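Local coordinates for leucine-rich repeat protein (Bacteroides thetaiotaomicron, PDB 4ECN) that is of unknown function but probably binds other proteins outside the cell through its leucine-rich repeats, at residues Lys43-Met48 with Thr54-Leu59; Pro315-Asp318 with Arg324-Gly327; Phe391-Gln396 with Leu597-Leu602; Ile408-Glu413 with Ser807-Gln812. All coordinates share one frame; numbering follows the deposited sequence.

Contact 1 (Lys43-Met48 with Thr54-Leu59)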
loop_
_atom_site.group_PDB
_atom_site.type_symbol
_atom_site.label_atom_id
_atom_site.label_comp_id
_atom_site.label_asym_id
_atom_site.label_seq_id
_atom_site.Cartn_x
_atom_site.Cartn_y
_atom_site.Cartn_z
ATOM N N LYS A 43 -29.820 10.631 52.886
ATOM C CA LYS A 43 -28.407 10.281 53.137
ATOM C C LYS A 43 -27.711 9.768 51.854
ATOM O O LYS A 43 -28.383 9.438 50.874
ATOM C CB LYS A 43 -28.272 9.216 54.246
ATOM C CG LYS A 43 -28.177 9.751 55.665
ATOM C CD LYS A 43 -28.047 8.605 56.672
ATOM C CE LYS A 43 -27.927 9.066 58.106
ATOM N NZ LYS A 43 -27.784 7.921 59.044
ATOM N N ILE A 44 -26.366 9.726 51.864
ATOM C CA ILE A 44 -25.534 9.221 50.768
ATOM C C ILE A 44 -24.179 8.778 51.344
ATOM O O ILE A 44 -23.608 9.461 52.206
ATOM C CB ILE A 44 -25.359 10.222 49.581
ATOM C CG1 ILE A 44 -24.755 9.521 48.343
ATOM C CG2 ILE A 44 -24.571 11.499 49.982
ATOM C CD1 ILE A 44 -24.735 10.317 47.085
ATOM N N LYS A 45 -23.686 7.627 50.879
ATOM C CA LYS A 45 -22.381 7.110 51.274
ATOM C C LYS A 45 -21.564 7.015 49.999
ATOM O O LYS A 45 -21.754 6.115 49.181
ATOM C CB LYS A 45 -22.482 5.773 52.053
ATOM C CG LYS A 45 -21.138 5.256 52.622
ATOM C CD LYS A 45 -21.301 4.104 53.643
ATOM C CE LYS A 45 -21.743 2.783 53.049
ATOM N NZ LYS A 45 -22.259 1.843 54.083
ATOM N N VAL A 46 -20.724 8.004 49.789
ATOM C CA VAL A 46 -19.909 8.054 48.594
ATOM C C VAL A 46 -18.593 7.303 48.886
ATOM O O VAL A 46 -17.842 7.647 49.810
ATOM C CB VAL A 46 -19.692 9.511 48.103
ATOM C CG1 VAL A 46 -18.875 9.541 46.823
ATOM C CG2 VAL A 46 -21.026 10.225 47.891
ATOM N N VAL A 47 -18.356 6.250 48.101
ATOM C CA VAL A 47 -17.163 5.413 48.178
ATOM C C VAL A 47 -16.092 6.047 47.264
ATOM O O VAL A 47 -16.344 6.275 46.078
ATOM C CB VAL A 47 -17.495 3.937 47.807
ATOM C CG1 VAL A 47 -16.242 3.064 47.783
ATOM C CG2 VAL A 47 -18.532 3.355 48.758
HETATM N N MSE A 48 -14.917 6.351 47.828
HETATM C CA MSE A 48 -13.808 6.976 47.099
HETATM C C MSE A 48 -12.485 6.269 47.304
HETATM O O MSE A 48 -12.335 5.512 48.265
HETATM C CB MSE A 48 -13.620 8.428 47.553
HETATM C CG MSE A 48 -14.673 9.390 47.068
HETATM SE SE MSE A 48 -14.608 10.991 48.171
HETATM C CE MSE A 48 -15.458 10.253 49.831
ATOM N N THR A 54 -9.016 3.078 49.932
ATOM C CA THR A 54 -10.419 2.830 49.565
ATOM C C THR A 54 -11.248 3.125 50.820
ATOM O O THR A 54 -11.472 2.230 51.639
ATOM C CB THR A 54 -10.608 1.395 48.994
ATOM O OG1 THR A 54 -9.630 1.142 47.982
ATOM C CG2 THR A 54 -12.016 1.151 48.438
ATOM N N VAL A 55 -11.642 4.402 51.000
ATOM C CA VAL A 55 -12.380 4.830 52.189
ATOM C C VAL A 55 -13.674 5.598 51.749
ATOM O O VAL A 55 -13.657 6.421 50.824
ATOM C CB VAL A 55 -11.464 5.651 53.154
ATOM C CG1 VAL A 55 -10.870 6.898 52.495
ATOM C CG2 VAL A 55 -12.160 5.986 54.472
ATOM N N SER A 56 -14.796 5.249 52.413
ATOM C CA SER A 56 -16.142 5.792 52.203
ATOM C C SER A 56 -16.570 6.690 53.364
ATOM O O SER A 56 -16.058 6.543 54.471
ATOM C CB SER A 56 -17.151 4.654 52.038
ATOM O OG SER A 56 -17.232 3.816 53.181
ATOM N N GLN A 57 -17.519 7.602 53.121
ATOM C CA GLN A 57 -18.004 8.509 54.154
ATOM C C GLN A 57 -19.489 8.775 53.964
ATOM O O GLN A 57 -19.928 8.991 52.838
ATOM C CB GLN A 57 -17.200 9.830 54.127
ATOM C CG GLN A 57 -17.595 10.856 55.201
ATOM C CD GLN A 57 -17.147 10.492 56.589
ATOM O OE1 GLN A 57 -15.969 10.632 56.935
ATOM N NE2 GLN A 57 -18.090 10.072 57.431
ATOM N N THR A 58 -20.254 8.785 55.063
ATOM C CA THR A 58 -21.692 9.044 55.020
ATOM C C THR A 58 -21.956 10.543 55.277
ATOM O O THR A 58 -21.369 11.142 56.186
ATOM C CB THR A 58 -22.451 8.146 56.020
ATOM O OG1 THR A 58 -22.029 6.786 55.863
ATOM C CG2 THR A 58 -23.978 8.240 55.863
ATOM N N LEU A 59 -22.845 11.127 54.445
ATOM C CA LEU A 59 -23.313 12.519 54.487
ATOM C C LEU A 59 -24.830 12.566 54.377
ATOM O O LEU A 59 -25.434 11.623 53.873
ATOM C CB LEU A 59 -22.677 13.362 53.352
ATOM C CG LEU A 59 -21.178 13.635 53.434
ATOM C CD1 LEU A 59 -20.611 13.943 52.075
ATOM C CD2 LEU A 59 -20.851 14.725 54.439
#
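Leu59 and Ile44 are a hydrogen-bonded antiparallel pair, exchanging two backbone bonds: Leu59 N to Ile44 O and Ile44 N to Leu59 O are both 2.9 Å. Leu59 turns its side chain to the same side of the sheet as Ile44, where Ile44 CG2 comes to 4.3 Å from Leu59 CB, and the Leu59 side chain packs on Ser75 and Leu78 of strand 73-81. At the other end Met48, a selenomethionine, is held mainly through its backbone: Met48 N donates to Val55 O at 3.3 Å, and the return bond from Val55 N is weak. The Met48 side chain leaves on the face of Ile44 and Val46 and reaches Leu78. These strands, 43-49 and 54-63, make a beta hairpin in a DUF4458 domain of the transthyretin clan, with strand 83-93 on one flank and strand 73-81 on the other. Thr58 looks to the opposite face. With OG1 beside its own backbone N (chi1 -49°), it meets Lys45 CD at 3.6 Å through OG1, while CG2 takes the side of Lys43 CD at 4.2 Å. The lysine chains pass Thr58 at an angle, Lys45 on its hydroxyl and Lys43 on its methyl; the Lys43 ammonium goes on to a salt bridge with Asp97. Further along this face, Val47 CG2 touches Ser56 CB at 3.8 Å.

Contact 2 (Pro315-Asp318 with Arg324-Gly327). With NA (sodium ion), chain B.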
loop_
_atom_site.group_PDB
_atom_site.type_symbol
_atom_site.label_atom_id
_atom_site.label_comp_id
_atom_site.label_asym_id
_atom_site.label_seq_id
_atom_site.Cartn_x
_atom_site.Cartn_y
_atom_site.Cartn_z
ATOM N N PRO A 315 -8.423 -6.901 13.149
ATOM C CA PRO A 315 -8.164 -6.603 11.727
ATOM C C PRO A 315 -6.669 -6.326 11.520
ATOM O O PRO A 315 -6.088 -5.474 12.220
ATOM C CB PRO A 315 -9.046 -5.385 11.450
ATOM C CG PRO A 315 -9.277 -4.752 12.783
ATOM C CD PRO A 315 -9.253 -5.852 13.785
ATOM N N GLY A 316 -6.048 -7.131 10.651
ATOM C CA GLY A 316 -4.610 -7.075 10.374
ATOM C C GLY A 316 -3.788 -8.169 11.053
ATOM O O GLY A 316 -2.627 -8.402 10.678
ATOM N N VAL A 317 -4.385 -8.857 12.061
ATOM C CA VAL A 317 -3.732 -9.929 12.814
ATOM C C VAL A 317 -4.206 -11.264 12.259
ATOM O O VAL A 317 -5.411 -11.501 12.117
ATOM C CB VAL A 317 -3.950 -9.850 14.356
ATOM C CG1 VAL A 317 -3.310 -11.033 15.067
ATOM C CG2 VAL A 317 -3.428 -8.543 14.933
ATOM N N ASP A 318 -3.220 -12.132 11.967
ATOM C CA ASP A 318 -3.361 -13.496 11.464
ATOM C C ASP A 318 -2.803 -14.466 12.562
ATOM O O ASP A 318 -1.774 -14.184 13.189
ATOM C CB ASP A 318 -2.666 -13.658 10.085
ATOM C CG ASP A 318 -3.103 -12.642 9.027
ATOM O OD1 ASP A 318 -4.170 -12.856 8.400
ATOM O OD2 ASP A 318 -2.370 -11.619 8.828
ATOM N N ARG A 324 -1.716 -18.554 18.273
ATOM C CA ARG A 324 -0.545 -17.681 18.295
ATOM C C ARG A 324 -0.497 -16.755 17.070
ATOM O O ARG A 324 -0.987 -17.097 16.005
ATOM C CB ARG A 324 0.725 -18.517 18.408
ATOM C CG ARG A 324 0.777 -19.108 19.818
ATOM C CD ARG A 324 2.168 -19.322 20.353
ATOM N NE ARG A 324 2.881 -18.068 20.560
ATOM C CZ ARG A 324 4.185 -17.989 20.778
ATOM N NH1 ARG A 324 4.927 -19.092 20.808
ATOM N NH2 ARG A 324 4.763 -16.807 20.954
ATOM N N VAL A 325 0.039 -15.542 17.264
ATOM C CA VAL A 325 0.124 -14.497 16.232
ATOM C C VAL A 325 1.166 -14.895 15.163
ATOM O O VAL A 325 2.322 -15.123 15.492
ATOM C CB VAL A 325 0.454 -13.131 16.885
ATOM C CG1 VAL A 325 0.797 -12.082 15.836
ATOM C CG2 VAL A 325 -0.697 -12.661 17.775
ATOM N N THR A 326 0.745 -14.985 13.896
ATOM C CA THR A 326 1.621 -15.379 12.785
ATOM C C THR A 326 1.816 -14.236 11.791
ATOM O O THR A 326 2.764 -14.250 10.994
ATOM C CB THR A 326 1.068 -16.602 12.075
ATOM O OG1 THR A 326 -0.282 -16.352 11.659
ATOM C CG2 THR A 326 1.133 -17.831 12.946
ATOM N N GLY A 327 0.919 -13.263 11.861
ATOM C CA GLY A 327 0.931 -12.083 11.018
ATOM C C GLY A 327 0.443 -10.865 11.765
ATOM O O GLY A 327 -0.503 -10.936 12.551
HETATM NA NA NA B . -7.969 -11.041 11.664
#
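The carbonyl of Asp318 takes its two strong donors on one face of its plane, Thr326 N at 2.7 Å and Gly327 N at 3.1 Å from Asp318 O. Gly327 N stands well above the plane and Thr326 N is tilted less; Thr326 OG1 adds a weak third bond, brought round by chi1 of 55°. Two consecutive residues facing one make a classic beta bulge. In return Asp318 N donates to Gly327 O at 3.0 Å. The Asp318 carboxylate leans over the backbone of Gly327, OD2 lying 4.0 Å from Gly327 CA, on a side where glycine has no side chain to oppose it. Val317 CG1 and Val325 CG2 meet at 4.1 Å, their side chains crossing at about a right angle. The Val317 carbonyl binds the sodium ion, 2.6 Å from Val317 O, together with the backbone oxygen of Gln314. The resulting hairpin opens the leucine-rich-repeat sheet: strand 317-319 forms one edge of that sheet and runs antiparallel to strand 325-329, which is parallel to strand 351-353, and helix 266-280 packs alongside, with Leu274 against Val325 and Asp270 bound to Val325 N and the Arg324 guanidinium.

Contact 3 (Phe391-Gln396 with Leu597-Leu602)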
loop_
_atom_site.group_PDB
_atom_site.type_symbol
_atom_site.label_atom_id
_atom_site.label_comp_id
_atom_site.label_asym_id
_atom_site.label_seq_id
_atom_site.Cartn_x
_atom_site.Cartn_y
_atom_site.Cartn_z
ATOM N N PHE A 391 3.686 1.148 -10.314
ATOM C CA PHE A 391 4.346 2.376 -10.747
ATOM C C PHE A 391 5.217 2.298 -11.982
ATOM O O PHE A 391 5.662 3.363 -12.420
ATOM C CB PHE A 391 5.289 2.871 -9.637
ATOM C CG PHE A 391 4.672 3.104 -8.279
ATOM C CD1 PHE A 391 3.921 4.245 -8.025
ATOM C CD2 PHE A 391 4.889 2.213 -7.237
ATOM C CE1 PHE A 391 3.355 4.456 -6.771
ATOM C CE2 PHE A 391 4.345 2.445 -5.974
ATOM C CZ PHE A 391 3.613 3.576 -5.744
ATOM N N LEU A 392 5.569 1.109 -12.511
ATOM C CA LEU A 392 6.589 1.148 -13.561
ATOM C C LEU A 392 6.106 0.631 -14.900
ATOM O O LEU A 392 6.325 1.314 -15.904
ATOM C CB LEU A 392 7.827 0.355 -13.123
ATOM C CG LEU A 392 8.341 0.645 -11.676
ATOM C CD1 LEU A 392 9.341 -0.407 -11.193
ATOM C CD2 LEU A 392 8.790 2.090 -11.489
ATOM N N ASP A 393 5.509 -0.555 -14.950
ATOM C CA ASP A 393 5.070 -1.159 -16.215
ATOM C C ASP A 393 3.883 -0.462 -16.835
ATOM O O ASP A 393 2.957 -0.043 -16.121
ATOM C CB ASP A 393 4.664 -2.629 -16.000
ATOM C CG ASP A 393 5.756 -3.606 -15.634
ATOM O OD1 ASP A 393 6.894 -3.454 -16.150
ATOM O OD2 ASP A 393 5.440 -4.607 -14.957
ATOM N N TYR A 394 3.870 -0.436 -18.170
ATOM C CA TYR A 394 2.766 0.055 -18.981
ATOM C C TYR A 394 2.877 -0.554 -20.370
ATOM O O TYR A 394 3.983 -0.842 -20.829
ATOM C CB TYR A 394 2.700 1.602 -19.030
ATOM C CG TYR A 394 3.689 2.286 -19.950
ATOM C CD1 TYR A 394 5.014 2.466 -19.571
ATOM C CD2 TYR A 394 3.276 2.839 -21.162
ATOM C CE1 TYR A 394 5.919 3.136 -20.394
ATOM C CE2 TYR A 394 4.167 3.527 -21.988
ATOM C CZ TYR A 394 5.496 3.658 -21.610
ATOM O OH TYR A 394 6.397 4.304 -22.436
ATOM N N ASP A 395 1.729 -0.798 -21.014
ATOM C CA ASP A 395 1.617 -1.331 -22.377
ATOM C C ASP A 395 2.247 -0.301 -23.364
ATOM O O ASP A 395 1.791 0.854 -23.443
ATOM C CB ASP A 395 0.127 -1.611 -22.669
ATOM C CG ASP A 395 -0.200 -2.419 -23.907
ATOM O OD1 ASP A 395 0.457 -2.200 -24.953
ATOM O OD2 ASP A 395 -1.176 -3.223 -23.856
ATOM N N GLN A 396 3.356 -0.707 -24.041
ATOM C CA GLN A 396 4.133 0.153 -24.954
ATOM C C GLN A 396 3.313 0.665 -26.128
ATOM O O GLN A 396 3.672 1.699 -26.704
ATOM C CB GLN A 396 5.376 -0.559 -25.499
ATOM C CG GLN A 396 6.484 -0.664 -24.469
ATOM C CD GLN A 396 6.796 0.652 -23.812
ATOM O OE1 GLN A 396 7.186 1.636 -24.450
ATOM N NE2 GLN A 396 6.629 0.683 -22.517
ATOM N N LEU A 597 19.131 -10.332 -16.044
ATOM C CA LEU A 597 17.983 -9.570 -15.556
ATOM C C LEU A 597 16.714 -9.898 -16.304
ATOM O O LEU A 597 16.729 -9.985 -17.524
ATOM C CB LEU A 597 18.216 -8.046 -15.654
ATOM C CG LEU A 597 19.234 -7.360 -14.707
ATOM C CD1 LEU A 597 19.047 -5.869 -14.730
ATOM C CD2 LEU A 597 19.039 -7.763 -13.266
ATOM N N THR A 598 15.593 -10.011 -15.576
ATOM C CA THR A 598 14.251 -10.205 -16.143
ATOM C C THR A 598 13.617 -8.845 -16.298
ATOM O O THR A 598 12.852 -8.610 -17.243
ATOM C CB THR A 598 13.376 -11.138 -15.286
ATOM O OG1 THR A 598 14.080 -12.346 -14.949
ATOM C CG2 THR A 598 12.077 -11.478 -15.963
ATOM N N ASP A 599 13.947 -7.934 -15.367
ATOM C CA ASP A 599 13.395 -6.594 -15.372
ATOM C C ASP A 599 14.467 -5.574 -15.159
ATOM O O ASP A 599 15.307 -5.713 -14.274
ATOM C CB ASP A 599 12.302 -6.450 -14.296
ATOM C CG ASP A 599 10.951 -7.024 -14.700
ATOM O OD1 ASP A 599 10.251 -6.375 -15.524
ATOM O OD2 ASP A 599 10.561 -8.088 -14.144
ATOM N N LEU A 600 14.424 -4.523 -15.970
ATOM C CA LEU A 600 15.358 -3.410 -15.876
ATOM C C LEU A 600 14.600 -2.160 -16.233
ATOM O O LEU A 600 14.014 -2.088 -17.311
ATOM C CB LEU A 600 16.596 -3.633 -16.769
ATOM C CG LEU A 600 17.623 -2.518 -16.849
ATOM C CD1 LEU A 600 18.298 -2.273 -15.508
ATOM C CD2 LEU A 600 18.627 -2.797 -17.951
ATOM N N LYS A 601 14.528 -1.221 -15.278
ATOM C CA LYS A 601 13.832 0.054 -15.414
ATOM C C LYS A 601 14.803 1.182 -15.074
ATOM O O LYS A 601 15.115 1.405 -13.903
ATOM C CB LYS A 601 12.575 0.094 -14.520
ATOM C CG LYS A 601 11.491 -0.959 -14.804
ATOM C CD LYS A 601 10.742 -0.754 -16.136
ATOM C CE LYS A 601 9.687 -1.821 -16.285
ATOM N NZ LYS A 601 8.812 -1.580 -17.458
ATOM N N LEU A 602 15.344 1.844 -16.112
ATOM C CA LEU A 602 16.308 2.931 -15.926
ATOM C C LEU A 602 15.708 4.279 -16.345
ATOM O O LEU A 602 16.431 5.269 -16.412
ATOM C CB LEU A 602 17.593 2.638 -16.730
ATOM C CG LEU A 602 18.458 1.437 -16.278
ATOM C CD1 LEU A 602 19.456 1.064 -17.337
ATOM C CD2 LEU A 602 19.166 1.699 -14.953
#
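Asp393 OD1 receives the ammonium of Lys601 on its anti lone pair, the side away from OD2, in a salt bridge of 3.0 Å to Lys601 NZ. The two side chains cross at about a right angle. Lys601 bends once, at chi2 (-69°), and then runs extended from the strand to the loop. Near the root of the lysine, Leu392 CD1 touches Lys601 CG at 4.2 Å, and the Leu392 side chain also touches Asp579 and Val581. Asp599, two residues before Lys601 and on the same side of strand 596-601, brings its OD1 to 4.5 Å from Asp393 OD1. This pairing of like charges is bridged by Lys388, which forms salt bridges with Asp393 OD2 and Asp599 OD1. Leu597, Leu600 and Leu602 fit the inward leucines of the repeat consensus, and Asp599 and Lys601 its variable positions on the concave side of the sheet. The loop after helix 386-391 therefore lies across that concave side. An alanine in place of Asp393 would probably leave the buried Lys601 ammonium without this counter-charge and would take one carboxylate partner from Lys388. Two lysines and two aspartates gathered here roughly balance in charge, which is likely to keep both carboxylates ionised and to offset the cost of burying Lys601 between the loop and the repeats.

Contact 4 (Ile408-Glu413 with Ser807-Gln812); sequences INRNPE and SLIQLQ
Arg410 starts toward strand 810-812 from CB, with CG set between backbone N and carbonyl carbon (chi1 65°), and stays extended as far as NE. There it passes Ile809, the two side chains running in opposite directions, with Arg410 NE 3.9 Å from Ile809 CG2. Beyond CZ both terminal nitrogens turn to one oxygen, Gln810 OE1, which lies at the guanidinium edge near its plane. Arg410 NH2 is modelled 2.5 Å from Gln810 OE1, a hydrogen bond whose very short length is doubtful at this resolution. Arg410 NH1 adds only a weak bond, 3.3 Å to the same OE1. Gln810 is itself extended and crosses the arginine at about a right angle, its amide plane 37° from the guanidinium plane. An alanine at Arg410 would probably leave Gln810 OE1 without its guanidinium donors and uncover the methyl CG2 of Ile809. Just after Arg410, Asn411 OD1 accepts from Glu413 N at 2.8 Å, an Asx turn that folds the chain where it leaves the helix. Helix 402-409 thus ends over the repeat sheet: its Leu403 touches Gln810, Arg410 also reaches Ile831 of strand 831-833, and strand 810-812 lies between that strand and strand 780-782.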
loop_
_atom_site.group_PDB
_atom_site.type_symbol
_atom_site.label_atom_id
_atom_site.label_comp_id
_atom_site.label_asym_id
_atom_site.label_seq_id
_atom_site.Cartn_x
_atom_site.Cartn_y
_atom_site.Cartn_z
ATOM N N ILE A 408 -5.981 -1.510 -33.284
ATOM C CA ILE A 408 -5.551 -2.720 -32.562
ATOM C C ILE A 408 -6.671 -3.250 -31.649
ATOM O O ILE A 408 -6.887 -4.472 -31.584
ATOM C CB ILE A 408 -4.256 -2.439 -31.749
ATOM C CG1 ILE A 408 -3.077 -2.265 -32.739
ATOM C CG2 ILE A 408 -3.968 -3.566 -30.745
ATOM C CD1 ILE A 408 -1.817 -1.665 -32.207
ATOM N N ASN A 409 -7.354 -2.342 -30.938
ATOM C CA ASN A 409 -8.421 -2.688 -30.009
ATOM C C ASN A 409 -9.596 -3.334 -30.706
ATOM O O ASN A 409 -10.157 -4.276 -30.134
ATOM C CB ASN A 409 -8.895 -1.480 -29.240
ATOM C CG ASN A 409 -7.923 -1.042 -28.169
ATOM O OD1 ASN A 409 -7.162 -1.841 -27.595
ATOM N ND2 ASN A 409 -7.961 0.242 -27.854
ATOM N N ARG A 410 -9.940 -2.897 -31.944
ATOM C CA ARG A 410 -11.044 -3.525 -32.674
ATOM C C ARG A 410 -10.514 -4.648 -33.603
ATOM O O ARG A 410 -11.247 -5.078 -34.493
ATOM C CB ARG A 410 -11.892 -2.505 -33.457
ATOM C CG ARG A 410 -11.189 -1.786 -34.573
ATOM C CD ARG A 410 -12.108 -0.806 -35.248
ATOM N NE ARG A 410 -11.345 -0.030 -36.218
ATOM C CZ ARG A 410 -10.893 1.203 -36.013
ATOM N NH1 ARG A 410 -11.198 1.854 -34.895
ATOM N NH2 ARG A 410 -10.187 1.820 -36.953
ATOM N N ASN A 411 -9.284 -5.150 -33.377
ATOM C CA ASN A 411 -8.735 -6.268 -34.137
ATOM C C ASN A 411 -8.684 -7.492 -33.213
ATOM O O ASN A 411 -7.902 -7.493 -32.263
ATOM C CB ASN A 411 -7.356 -5.939 -34.746
ATOM C CG ASN A 411 -6.772 -7.028 -35.644
ATOM O OD1 ASN A 411 -7.171 -8.201 -35.608
ATOM N ND2 ASN A 411 -5.800 -6.669 -36.473
ATOM N N PRO A 412 -9.501 -8.542 -33.458
ATOM C CA PRO A 412 -9.495 -9.714 -32.556
ATOM C C PRO A 412 -8.254 -10.605 -32.731
ATOM O O PRO A 412 -8.021 -11.479 -31.887
ATOM C CB PRO A 412 -10.767 -10.470 -32.947
ATOM C CG PRO A 412 -11.557 -9.511 -33.836
ATOM C CD PRO A 412 -10.514 -8.703 -34.519
ATOM N N GLU A 413 -7.440 -10.367 -33.790
ATOM C CA GLU A 413 -6.184 -11.098 -34.029
ATOM C C GLU A 413 -5.029 -10.573 -33.135
ATOM O O GLU A 413 -3.943 -11.157 -33.153
ATOM C CB GLU A 413 -5.747 -11.007 -35.507
ATOM C CG GLU A 413 -6.681 -11.621 -36.540
ATOM C CD GLU A 413 -6.154 -11.501 -37.962
ATOM O OE1 GLU A 413 -6.039 -10.362 -38.474
ATOM O OE2 GLU A 413 -5.856 -12.558 -38.565
ATOM N N SER A 807 -8.935 -4.453 -46.919
ATOM C CA SER A 807 -9.133 -4.587 -45.472
ATOM C C SER A 807 -9.334 -3.254 -44.750
ATOM O O SER A 807 -9.636 -3.258 -43.551
ATOM C CB SER A 807 -7.938 -5.295 -44.845
ATOM O OG SER A 807 -7.816 -6.607 -45.359
ATOM N N LEU A 808 -9.164 -2.130 -45.471
ATOM C CA LEU A 808 -9.220 -0.760 -44.946
ATOM C C LEU A 808 -10.593 -0.412 -44.339
ATOM O O LEU A 808 -11.616 -0.446 -45.015
ATOM C CB LEU A 808 -8.860 0.255 -46.048
ATOM C CG LEU A 808 -8.447 1.645 -45.576
ATOM C CD1 LEU A 808 -7.368 1.602 -44.493
ATOM C CD2 LEU A 808 -7.974 2.472 -46.727
ATOM N N ILE A 809 -10.574 -0.066 -43.047
ATOM C CA ILE A 809 -11.740 0.305 -42.245
ATOM C C ILE A 809 -11.711 1.806 -41.941
ATOM O O ILE A 809 -12.729 2.487 -42.131
ATOM C CB ILE A 809 -11.792 -0.530 -40.931
ATOM C CG1 ILE A 809 -12.129 -1.985 -41.213
ATOM C CG2 ILE A 809 -12.756 0.071 -39.893
ATOM C CD1 ILE A 809 -11.798 -2.861 -40.064
ATOM N N GLN A 810 -10.569 2.302 -41.421
ATOM C CA GLN A 810 -10.413 3.692 -41.023
ATOM C C GLN A 810 -9.371 4.433 -41.869
ATOM O O GLN A 810 -8.274 3.928 -42.126
ATOM C CB GLN A 810 -10.018 3.766 -39.543
ATOM C CG GLN A 810 -10.111 5.176 -38.978
ATOM C CD GLN A 810 -10.066 5.269 -37.479
ATOM O OE1 GLN A 810 -9.971 4.277 -36.764
ATOM N NE2 GLN A 810 -10.112 6.488 -36.971
ATOM N N LEU A 811 -9.730 5.649 -42.271
ATOM C CA LEU A 811 -8.896 6.600 -42.987
ATOM C C LEU A 811 -8.997 7.961 -42.329
ATOM O O LEU A 811 -10.110 8.424 -42.040
ATOM C CB LEU A 811 -9.281 6.691 -44.465
ATOM C CG LEU A 811 -8.526 7.728 -45.302
ATOM C CD1 LEU A 811 -7.022 7.447 -45.335
ATOM C CD2 LEU A 811 -9.057 7.769 -46.712
ATOM N N GLN A 812 -7.844 8.609 -42.096
ATOM C CA GLN A 812 -7.787 9.961 -41.541
ATOM C C GLN A 812 -7.018 10.829 -42.503
ATOM O O GLN A 812 -5.810 10.643 -42.685
ATOM C CB GLN A 812 -7.196 10.000 -40.136
ATOM C CG GLN A 812 -8.110 9.383 -39.101
ATOM C CD GLN A 812 -7.566 9.453 -37.709
ATOM O OE1 GLN A 812 -6.361 9.569 -37.478
ATOM N NE2 GLN A 812 -8.452 9.336 -36.743
#

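From the N terminus, contact 1 closes a short hairpin in the first DUF4458 domain, and contact 2, later in the chain, closes another at the start of the leucine-rich repeats; their centres are about 46 Å apart. Contacts 3 and 4 are long-range. Both begin in the region between strands 351-353 and 452-456, their first segments linked through helix 402-409, and their chain loops cross, because 391-396 reaches forward to 597-602 and 408-413 to 807-812. Contacts 2 and 3 involve the same repeat sheet, whereas contact 4 reaches repeat strands much later in the chain. The region between strands 351-353 and 452-456, apparently an insertion, thus touches the repeat array at two places, about 7 Å apart at their nearest atoms.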